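Local coordinates for protein putative enoyl-CoA hydratase/isomerase (Acinetobacter baumannii, PDB 3FDU) that probably catalyses the hydration or double-bond isomerisation of enoyl-CoA thioesters, as a member of the crotonase superfamily, at residues F62-D67 and K107-G112; K39-A44 and F89-S94; S142-A147 and E230-R235. The protein carries 4 engineered substitutions. All coordinates share one frame; numbering follows the deposited sequence.

Interaction 1: F62-D67 and K107-G112; sequences FTAGND and KGVAIG
The carbonyl oxygen of V109 receives two successive backbone N-H groups, one of them weakly, an arrangement that regular strand pairing does not produce. T63 N donates to V109 O over 3.0 Å, tilted 27° from the carbonyl plane, while F62 N reaches the same oxygen in a weak, more bent bond. One step on, the traffic reverses: I111 N donates to T63 O at 2.9 Å, with a C=O···N angle of 163°. The pairing amounts to a single parallel bridge between T63 and A110, although the two chains stay in contact as far as G65 and I111. The other edge of strand 109-111 is taken by strand 131-133.

Side chains fill in around the bridge. F62 CB lies 3.5 Å from V109 O; with CG anti to the backbone N (chi1 179°), the ring is carried off toward I104, V106 and I117. Its edge meets A110 at CD2 to CB, 4.0 Å. The methyl CG2 of T63 lies over one face of this ring, offset toward the rim. V109 CG2 lies 3.8 Å from A64 CA, and I111 CB sits 3.5 Å from A64 O. G65, with a positive phi, brings its CA to 3.2 Å from I111 O. The T63 hydroxyl accepts from G65 N at 3.0 Å, an ST turn, and donates to the carbonyl of N27. At the end of the loop, D67 caps the following helix through D70 N and forms a salt bridge with R22.

In crotonases the peptide N-H groups of the oxyanion hole come from this loop and from the helix start that follows the short strand. By that analogy, the bonds between T63, V109 and I111 probably fix the spacing of two chain segments that together polarise a thioester carbonyl.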
loop_
_atom_site.group_PDB
_atom_site.type_symbol
_atom_site.label_atom_id
_atom_site.label_comp_id
_atom_site.label_asym_id
_atom_site.label_seq_id
_atom_site.Cartn_x
_atom_site.Cartn_y
_atom_site.Cartn_z
ATOM N N PHE A 62 -22.348 12.175 -5.747
ATOM C CA PHE A 62 -22.345 11.284 -4.601
ATOM C C PHE A 62 -22.572 12.092 -3.308
ATOM O O PHE A 62 -23.616 11.985 -2.650
ATOM C CB PHE A 62 -21.005 10.545 -4.540
ATOM C CG PHE A 62 -20.899 9.597 -3.365
ATOM C CD1 PHE A 62 -21.991 8.855 -2.974
ATOM C CD2 PHE A 62 -19.680 9.452 -2.657
ATOM C CE1 PHE A 62 -21.895 7.922 -1.908
ATOM C CE2 PHE A 62 -19.586 8.523 -1.549
ATOM C CZ PHE A 62 -20.704 7.776 -1.195
ATOM N N THR A 63 -21.614 12.934 -2.969
ATOM C CA THR A 63 -21.792 13.898 -1.851
ATOM C C THR A 63 -20.808 15.060 -1.877
ATOM O O THR A 63 -19.565 14.913 -2.111
ATOM C CB THR A 63 -21.781 13.215 -0.435
ATOM O OG1 THR A 63 -21.887 14.210 0.590
ATOM C CG2 THR A 63 -20.474 12.504 -0.217
ATOM N N ALA A 64 -21.387 16.246 -1.668
ATOM C CA ALA A 64 -20.609 17.477 -1.603
ATOM C C ALA A 64 -19.862 17.568 -0.262
ATOM O O ALA A 64 -19.146 18.534 0.008
ATOM C CB ALA A 64 -21.553 18.717 -1.767
ATOM N N GLY A 65 -20.028 16.575 0.595
ATOM C CA GLY A 65 -19.315 16.642 1.907
ATOM C C GLY A 65 -20.181 17.168 3.055
ATOM O O GLY A 65 -21.400 17.238 2.945
ATOM N N ASN A 66 -19.549 17.546 4.166
ATOM C CA ASN A 66 -20.286 18.053 5.337
ATOM C C ASN A 66 -21.037 19.346 4.950
ATOM O O ASN A 66 -20.457 20.227 4.372
ATOM C CB ASN A 66 -19.288 18.359 6.464
ATOM C CG ASN A 66 -19.950 18.604 7.764
ATOM O OD1 ASN A 66 -20.935 17.924 8.109
ATOM N ND2 ASN A 66 -19.422 19.587 8.537
ATOM N N ASP A 67 -22.323 19.441 5.268
ATOM C CA ASP A 67 -23.092 20.656 4.999
ATOM C C ASP A 67 -22.523 21.896 5.731
ATOM O O ASP A 67 -22.407 21.921 7.009
ATOM C CB ASP A 67 -24.533 20.397 5.392
ATOM C CG ASP A 67 -25.451 21.583 5.086
ATOM O OD1 ASP A 67 -26.120 21.515 4.051
ATOM O OD2 ASP A 67 -25.489 22.564 5.872
ATOM N N LYS A 107 -20.582 9.268 -8.887
ATOM C CA LYS A 107 -20.684 10.208 -10.018
ATOM C C LYS A 107 -20.516 11.601 -9.410
ATOM O O LYS A 107 -20.859 11.820 -8.234
ATOM C CB LYS A 107 -22.081 10.164 -10.664
ATOM C CG LYS A 107 -22.389 8.944 -11.508
ATOM C CD LYS A 107 -23.782 9.037 -12.141
ATOM C CE LYS A 107 -24.072 7.727 -12.772
ATOM N NZ LYS A 107 -25.358 7.668 -13.574
ATOM N N GLY A 108 -19.971 12.521 -10.193
ATOM C CA GLY A 108 -19.859 13.900 -9.775
ATOM C C GLY A 108 -19.041 14.113 -8.485
ATOM O O GLY A 108 -18.038 13.442 -8.248
ATOM N N VAL A 109 -19.484 15.031 -7.636
ATOM C CA VAL A 109 -18.662 15.426 -6.463
ATOM C C VAL A 109 -18.646 14.327 -5.393
ATOM O O VAL A 109 -19.682 13.701 -5.080
ATOM C CB VAL A 109 -19.063 16.803 -5.862
ATOM C CG1 VAL A 109 -18.862 17.974 -6.934
ATOM C CG2 VAL A 109 -20.483 16.775 -5.305
ATOM N N ALA A 110 -17.466 14.123 -4.817
ATOM C CA ALA A 110 -17.305 13.209 -3.686
ATOM C C ALA A 110 -16.260 13.836 -2.815
ATOM O O ALA A 110 -15.062 13.673 -3.074
ATOM C CB ALA A 110 -16.814 11.870 -4.184
ATOM N N ILE A 111 -16.704 14.548 -1.781
ATOM C CA ILE A 111 -15.808 15.459 -1.007
ATOM C C ILE A 111 -15.802 15.108 0.465
ATOM O O ILE A 111 -16.854 14.809 1.004
ATOM C CB ILE A 111 -16.268 16.951 -1.194
ATOM C CG1 ILE A 111 -16.021 17.365 -2.700
ATOM C CG2 ILE A 111 -15.435 17.911 -0.322
ATOM C CD1 ILE A 111 -16.629 18.759 -3.062
ATOM N N GLY A 112 -14.616 15.046 1.085
ATOM C CA GLY A 112 -14.486 14.912 2.550
ATOM C C GLY A 112 -14.884 13.499 2.935
ATOM O O GLY A 112 -14.214 12.524 2.566
#

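Interaction 2: K39-A44 and F89-S94; sequences KALDEA and FVLLKS. With SO4 (sulfate ion), chain G.
S94 faces D42 from helix 87-97, and its short side chain is engaged at every atom. CB leaves toward helix 31-46, lying 4.4 Å from L41 CB and 3.5 Å from D42 OD1. The next bond turns OG beside the backbone N, away from the carbonyl carbon (chi1 -74°), which sets the hydroxyl 3.1 Å from D42 OD1 and 3.2 Å from V90 O, one turn back on its own helix. Its single proton has both acceptors within reach, and which one takes it is not settled. A water also spans the pair, donating to D42 OD1 and, over 2.8 Å, to S94 O.

Nearby, the methyl CD1 of L41 meets L91 CD1 at 3.8 Å. The K39 chain, bent at chi2 and chi4, brings a charged end past a methyl, its NZ within 3.6 Å of V90 CG1, while the ammonium bonds to L35 O. The end of K93 leads away from helix 31-46 to a salt bridge with D226, a hydrogen bond to G84 O and an implausibly short, hence doubtful, approach to a sulfate, probably from the crystallisation liquor, that R97 also binds.

The two helical segments run nearly parallel, 24° apart, with their axes 9.3 Å from each other. Behind helix 31-46 lies strand 15-20, where L41 packs on L18; behind helix 87-97 lies helix 218-236, met by F89 and K93.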
loop_
_atom_site.group_PDB
_atom_site.type_symbol
_atom_site.label_atom_id
_atom_site.label_comp_id
_atom_site.label_asym_id
_atom_site.label_seq_id
_atom_site.Cartn_x
_atom_site.Cartn_y
_atom_site.Cartn_z
ATOM N N LYS A 39 -27.909 4.182 10.633
ATOM C CA LYS A 39 -28.903 3.225 11.108
ATOM C C LYS A 39 -29.328 2.257 10.048
ATOM O O LYS A 39 -29.557 1.068 10.353
ATOM C CB LYS A 39 -30.159 3.891 11.684
ATOM C CG LYS A 39 -29.862 5.074 12.580
ATOM C CD LYS A 39 -28.860 4.762 13.679
ATOM C CE LYS A 39 -28.336 6.055 14.297
ATOM N NZ LYS A 39 -27.032 6.356 13.694
ATOM N N ALA A 40 -29.498 2.755 8.816
ATOM C CA ALA A 40 -29.841 1.874 7.690
ATOM C C ALA A 40 -28.808 0.769 7.424
ATOM O O ALA A 40 -29.172 -0.372 7.064
ATOM C CB ALA A 40 -30.081 2.694 6.380
ATOM N N LEU A 41 -27.529 1.120 7.514
ATOM C CA LEU A 41 -26.456 0.116 7.428
ATOM C C LEU A 41 -26.562 -0.931 8.573
ATOM O O LEU A 41 -26.407 -2.118 8.352
ATOM C CB LEU A 41 -25.095 0.807 7.522
ATOM C CG LEU A 41 -24.840 1.693 6.263
ATOM C CD1 LEU A 41 -23.569 2.531 6.364
ATOM C CD2 LEU A 41 -24.780 0.818 5.035
ATOM N N ASP A 42 -26.783 -0.448 9.786
ATOM C CA ASP A 42 -26.893 -1.329 10.963
ATOM C C ASP A 42 -28.086 -2.281 10.766
ATOM O O ASP A 42 -27.953 -3.491 10.915
ATOM C CB ASP A 42 -27.098 -0.484 12.208
ATOM C CG ASP A 42 -25.859 0.310 12.584
ATOM O OD1 ASP A 42 -24.733 -0.026 12.119
ATOM O OD2 ASP A 42 -26.014 1.251 13.385
ATOM N N GLU A 43 -29.244 -1.724 10.411
ATOM C CA GLU A 43 -30.413 -2.582 10.141
ATOM C C GLU A 43 -30.232 -3.532 8.945
ATOM O O GLU A 43 -30.662 -4.691 8.993
ATOM C CB GLU A 43 -31.675 -1.725 9.984
ATOM C CG GLU A 43 -32.117 -1.064 11.313
ATOM C CD GLU A 43 -33.099 0.107 11.095
ATOM O OE1 GLU A 43 -33.351 0.500 9.919
ATOM O OE2 GLU A 43 -33.591 0.652 12.111
ATOM N N ALA A 44 -29.618 -3.058 7.854
ATOM C CA ALA A 44 -29.331 -3.962 6.743
ATOM C C ALA A 44 -28.540 -5.181 7.198
ATOM O O ALA A 44 -28.757 -6.274 6.699
ATOM C CB ALA A 44 -28.551 -3.233 5.567
ATOM N N PHE A 89 -18.573 10.317 12.454
ATOM C CA PHE A 89 -17.835 9.117 12.943
ATOM C C PHE A 89 -18.737 7.915 13.185
ATOM O O PHE A 89 -18.318 6.749 13.006
ATOM C CB PHE A 89 -17.028 9.484 14.181
ATOM C CG PHE A 89 -16.202 10.711 13.983
ATOM C CD1 PHE A 89 -15.037 10.646 13.275
ATOM C CD2 PHE A 89 -16.613 11.941 14.492
ATOM C CE1 PHE A 89 -14.255 11.794 13.079
ATOM C CE2 PHE A 89 -15.868 13.082 14.281
ATOM C CZ PHE A 89 -14.690 13.018 13.540
ATOM N N VAL A 90 -19.980 8.179 13.578
ATOM C CA VAL A 90 -20.994 7.108 13.747
ATOM C C VAL A 90 -21.261 6.394 12.388
ATOM O O VAL A 90 -21.254 5.165 12.299
ATOM C CB VAL A 90 -22.346 7.642 14.346
ATOM C CG1 VAL A 90 -23.482 6.511 14.332
ATOM C CG2 VAL A 90 -22.135 8.138 15.811
ATOM N N LEU A 91 -21.449 7.176 11.329
ATOM C CA LEU A 91 -21.613 6.631 9.964
ATOM C C LEU A 91 -20.369 5.840 9.560
ATOM O O LEU A 91 -20.488 4.687 9.078
ATOM C CB LEU A 91 -21.897 7.754 8.946
ATOM C CG LEU A 91 -21.869 7.340 7.458
ATOM C CD1 LEU A 91 -22.834 6.196 7.248
ATOM C CD2 LEU A 91 -22.253 8.563 6.561
ATOM N N LEU A 92 -19.186 6.449 9.719
ATOM C CA LEU A 92 -17.982 5.759 9.295
ATOM C C LEU A 92 -17.775 4.440 10.018
ATOM O O LEU A 92 -17.365 3.466 9.399
ATOM C CB LEU A 92 -16.734 6.642 9.412
ATOM C CG LEU A 92 -16.645 7.809 8.395
ATOM C CD1 LEU A 92 -15.849 9.022 8.979
ATOM C CD2 LEU A 92 -16.031 7.338 7.107
ATOM N N LYS A 93 -18.006 4.404 11.347
ATOM C CA LYS A 93 -17.946 3.111 12.055
ATOM C C LYS A 93 -19.036 2.109 11.651
ATOM O O LYS A 93 -18.772 0.892 11.572
ATOM C CB LYS A 93 -17.921 3.310 13.601
ATOM C CG LYS A 93 -16.646 4.046 14.081
ATOM C CD LYS A 93 -16.619 4.298 15.617
ATOM C CE LYS A 93 -17.652 5.348 16.006
ATOM N NZ LYS A 93 -17.558 5.656 17.492
ATOM N N SER A 94 -20.273 2.570 11.458
ATOM C CA SER A 94 -21.303 1.678 10.972
ATOM C C SER A 94 -20.911 1.013 9.641
ATOM O O SER A 94 -21.202 -0.136 9.406
ATOM C CB SER A 94 -22.621 2.399 10.731
ATOM O OG SER A 94 -23.243 2.685 11.992
HETATM S S SO4 G . -18.942 2.485 19.061
HETATM O O1 SO4 G . -17.660 1.767 19.148
HETATM O O2 SO4 G . -19.375 2.907 20.384
HETATM O O3 SO4 G . -18.851 3.631 18.158
HETATM O O4 SO4 G . -19.928 1.596 18.439
HETATM O O HOH W 1 -23.345 -1.475 10.560
#

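Interaction 3: S142-A147 and E230-R235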
loop_
_atom_site.group_PDB
_atom_site.type_symbol
_atom_site.label_atom_id
_atom_site.label_comp_id
_atom_site.label_asym_id
_atom_site.label_seq_id
_atom_site.Cartn_x
_atom_site.Cartn_y
_atom_site.Cartn_z
ATOM N N SER A 142 -8.640 18.088 10.250
ATOM C CA SER A 142 -7.610 17.036 10.353
ATOM C C SER A 142 -8.267 15.759 9.874
ATOM O O SER A 142 -9.444 15.775 9.518
ATOM C CB SER A 142 -7.085 16.884 11.826
ATOM O OG SER A 142 -8.182 16.611 12.698
ATOM N N PRO A 143 -7.535 14.644 9.850
ATOM C CA PRO A 143 -8.151 13.483 9.146
ATOM C C PRO A 143 -9.412 12.925 9.829
ATOM O O PRO A 143 -9.564 13.074 11.066
ATOM C CB PRO A 143 -7.035 12.420 9.227
ATOM C CG PRO A 143 -5.735 13.300 9.151
ATOM C CD PRO A 143 -6.081 14.480 10.058
ATOM N N GLU A 144 -10.318 12.287 9.062
ATOM C CA GLU A 144 -11.344 11.428 9.685
ATOM C C GLU A 144 -11.549 10.126 8.915
ATOM O O GLU A 144 -10.930 9.918 7.875
ATOM C CB GLU A 144 -12.697 12.151 9.924
ATOM C CG GLU A 144 -13.142 13.120 8.833
ATOM C CD GLU A 144 -14.674 13.148 8.644
ATOM O OE1 GLU A 144 -15.378 13.709 9.526
ATOM O OE2 GLU A 144 -15.169 12.679 7.586
ATOM N N GLY A 145 -12.387 9.245 9.439
ATOM C CA GLY A 145 -12.626 7.941 8.813
ATOM C C GLY A 145 -11.457 6.969 8.837
ATOM O O GLY A 145 -11.451 5.968 8.120
ATOM N N GLY A 146 -10.443 7.254 9.645
ATOM C CA GLY A 146 -9.311 6.362 9.746
ATOM C C GLY A 146 -8.335 6.569 8.616
ATOM O O GLY A 146 -7.425 5.769 8.441
ATOM N N ALA A 147 -8.513 7.655 7.858
ATOM C CA ALA A 147 -7.746 7.886 6.649
ATOM C C ALA A 147 -6.265 8.084 6.927
ATOM O O ALA A 147 -5.423 7.740 6.078
ATOM C CB ALA A 147 -8.315 9.118 5.879
ATOM N N GLU A 230 -11.048 12.555 18.162
ATOM C CA GLU A 230 -10.651 13.433 19.281
ATOM C C GLU A 230 -9.829 14.646 18.798
ATOM O O GLU A 230 -10.116 15.828 19.127
ATOM C CB GLU A 230 -9.898 12.585 20.337
ATOM C CG GLU A 230 -9.349 13.400 21.503
ATOM C CD GLU A 230 -8.882 12.495 22.675
ATOM O OE1 GLU A 230 -8.900 13.009 23.808
ATOM O OE2 GLU A 230 -8.522 11.304 22.476
ATOM N N ILE A 231 -8.838 14.365 17.963
ATOM C CA ILE A 231 -8.049 15.423 17.352
ATOM C C ILE A 231 -8.902 16.360 16.458
ATOM O O ILE A 231 -8.727 17.577 16.487
ATOM C CB ILE A 231 -6.839 14.832 16.578
ATOM C CG1 ILE A 231 -5.892 14.184 17.623
ATOM C CG2 ILE A 231 -6.156 15.950 15.641
ATOM C CD1 ILE A 231 -4.806 13.342 17.018
ATOM N N PHE A 232 -9.817 15.776 15.700
ATOM C CA PHE A 232 -10.712 16.509 14.806
ATOM C C PHE A 232 -11.553 17.544 15.619
ATOM O O PHE A 232 -11.702 18.704 15.216
ATOM C CB PHE A 232 -11.640 15.504 14.085
ATOM C CG PHE A 232 -12.517 16.125 13.003
ATOM C CD1 PHE A 232 -12.127 16.093 11.661
ATOM C CD2 PHE A 232 -13.740 16.685 13.318
ATOM C CE1 PHE A 232 -12.960 16.679 10.627
ATOM C CE2 PHE A 232 -14.564 17.271 12.304
ATOM C CZ PHE A 232 -14.177 17.250 10.966
ATOM N N MET A 233 -12.096 17.118 16.760
ATOM C CA MET A 233 -12.882 18.041 17.603
ATOM C C MET A 233 -12.083 19.181 18.247
ATOM O O MET A 233 -12.624 20.306 18.430
ATOM C CB MET A 233 -13.727 17.254 18.631
ATOM C CG MET A 233 -14.957 16.514 18.015
ATOM S SD MET A 233 -16.223 17.517 17.131
ATOM C CE MET A 233 -16.716 18.593 18.559
ATOM N N GLN A 234 -10.815 18.907 18.588
ATOM C CA GLN A 234 -9.829 19.940 18.997
ATOM C C GLN A 234 -9.699 21.028 17.938
ATOM O O GLN A 234 -9.652 22.219 18.252
ATOM C CB GLN A 234 -8.438 19.327 19.227
ATOM C CG GLN A 234 -8.369 18.359 20.430
ATOM C CD GLN A 234 -6.998 17.677 20.576
ATOM O OE1 GLN A 234 -6.029 17.986 19.863
ATOM N NE2 GLN A 234 -6.917 16.762 21.504
ATOM N N ARG A 235 -9.603 20.598 16.679
ATOM C CA ARG A 235 -9.601 21.548 15.537
ATOM C C ARG A 235 -10.909 22.230 15.348
ATOM O O ARG A 235 -10.933 23.440 15.173
ATOM C CB ARG A 235 -9.215 20.840 14.213
ATOM C CG ARG A 235 -8.075 19.878 14.354
ATOM C CD ARG A 235 -6.716 20.442 14.084
ATOM N NE ARG A 235 -6.667 21.877 14.180
ATOM C CZ ARG A 235 -6.284 22.534 15.271
ATOM N NH1 ARG A 235 -5.915 21.857 16.357
ATOM N NH2 ARG A 235 -6.249 23.862 15.257
#
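F232 presents the edge of its ring to the backbone of S142, and the orientation of that ring sets one half of the contact. The carbonyl oxygen of S142 lies in the plane of the ring, 3.4 Å from F232 CD1. From a second direction comes the carboxylate of E144, whose plane is turned 40° from the ring. Its OE1 approaches obliquely and stands 4.0 Å from both F232 CE1 and CZ. A bend at chi2 of E144 helps carry the acid there, while its flank rests on F89 and L92 of helix 87-97.

The S142 side chain is aimed at the helix backbone instead. With chi1 57°, OG takes the place between the backbone N and carbonyl carbon and nestles against F232 CA at 3.3 Å. I231 CG2 and R235 CG lie beside it, at 3.6 Å and 3.7 Å from S142 OG. R235 then leads its guanidinium away to a salt bridge with E240, and a second subunit covers this border, its T210, L213 and A205 packing on P143, I231 and R235. Beyond E144 the chain makes a type I' turn through G145 and G146, both at positive phi.

No hydrogen bond crosses the contact, and S142 O is buried without a polar partner; the weakly positive C-H edge of F232 may offset this in part. The S-P-E-G-G sequence recalls the loop that bears the catalytic glutamate in peroxisomal enoyl-CoA isomerases. By inference, F232 would form part of the wall beside such an acid, consistent with a glycerol bound nearby, probably from the crystallisation liquor.

Interactions 1 and 3 probably border the acyl-CoA pocket of a crotonase, while interaction 2 adjoins it through F89 and L92. Interactions 2 and 3 meet directly: F89 CZ packs on F232 CD2 at 3.8 Å, and L92 CD1 on G145 CA at 3.4 Å, so helix 87-97 links its partner helix to the loop bearing E144. Interaction 1 does not touch the others; its nearest atoms are about 5 Å from interaction 3 and about 7 Å from interaction 2, and the centres of all three lie 18 to 19 Å apart. E144 also packs on I113, just after G112, bringing the presumed acid loop beside the presumed oxyanion region.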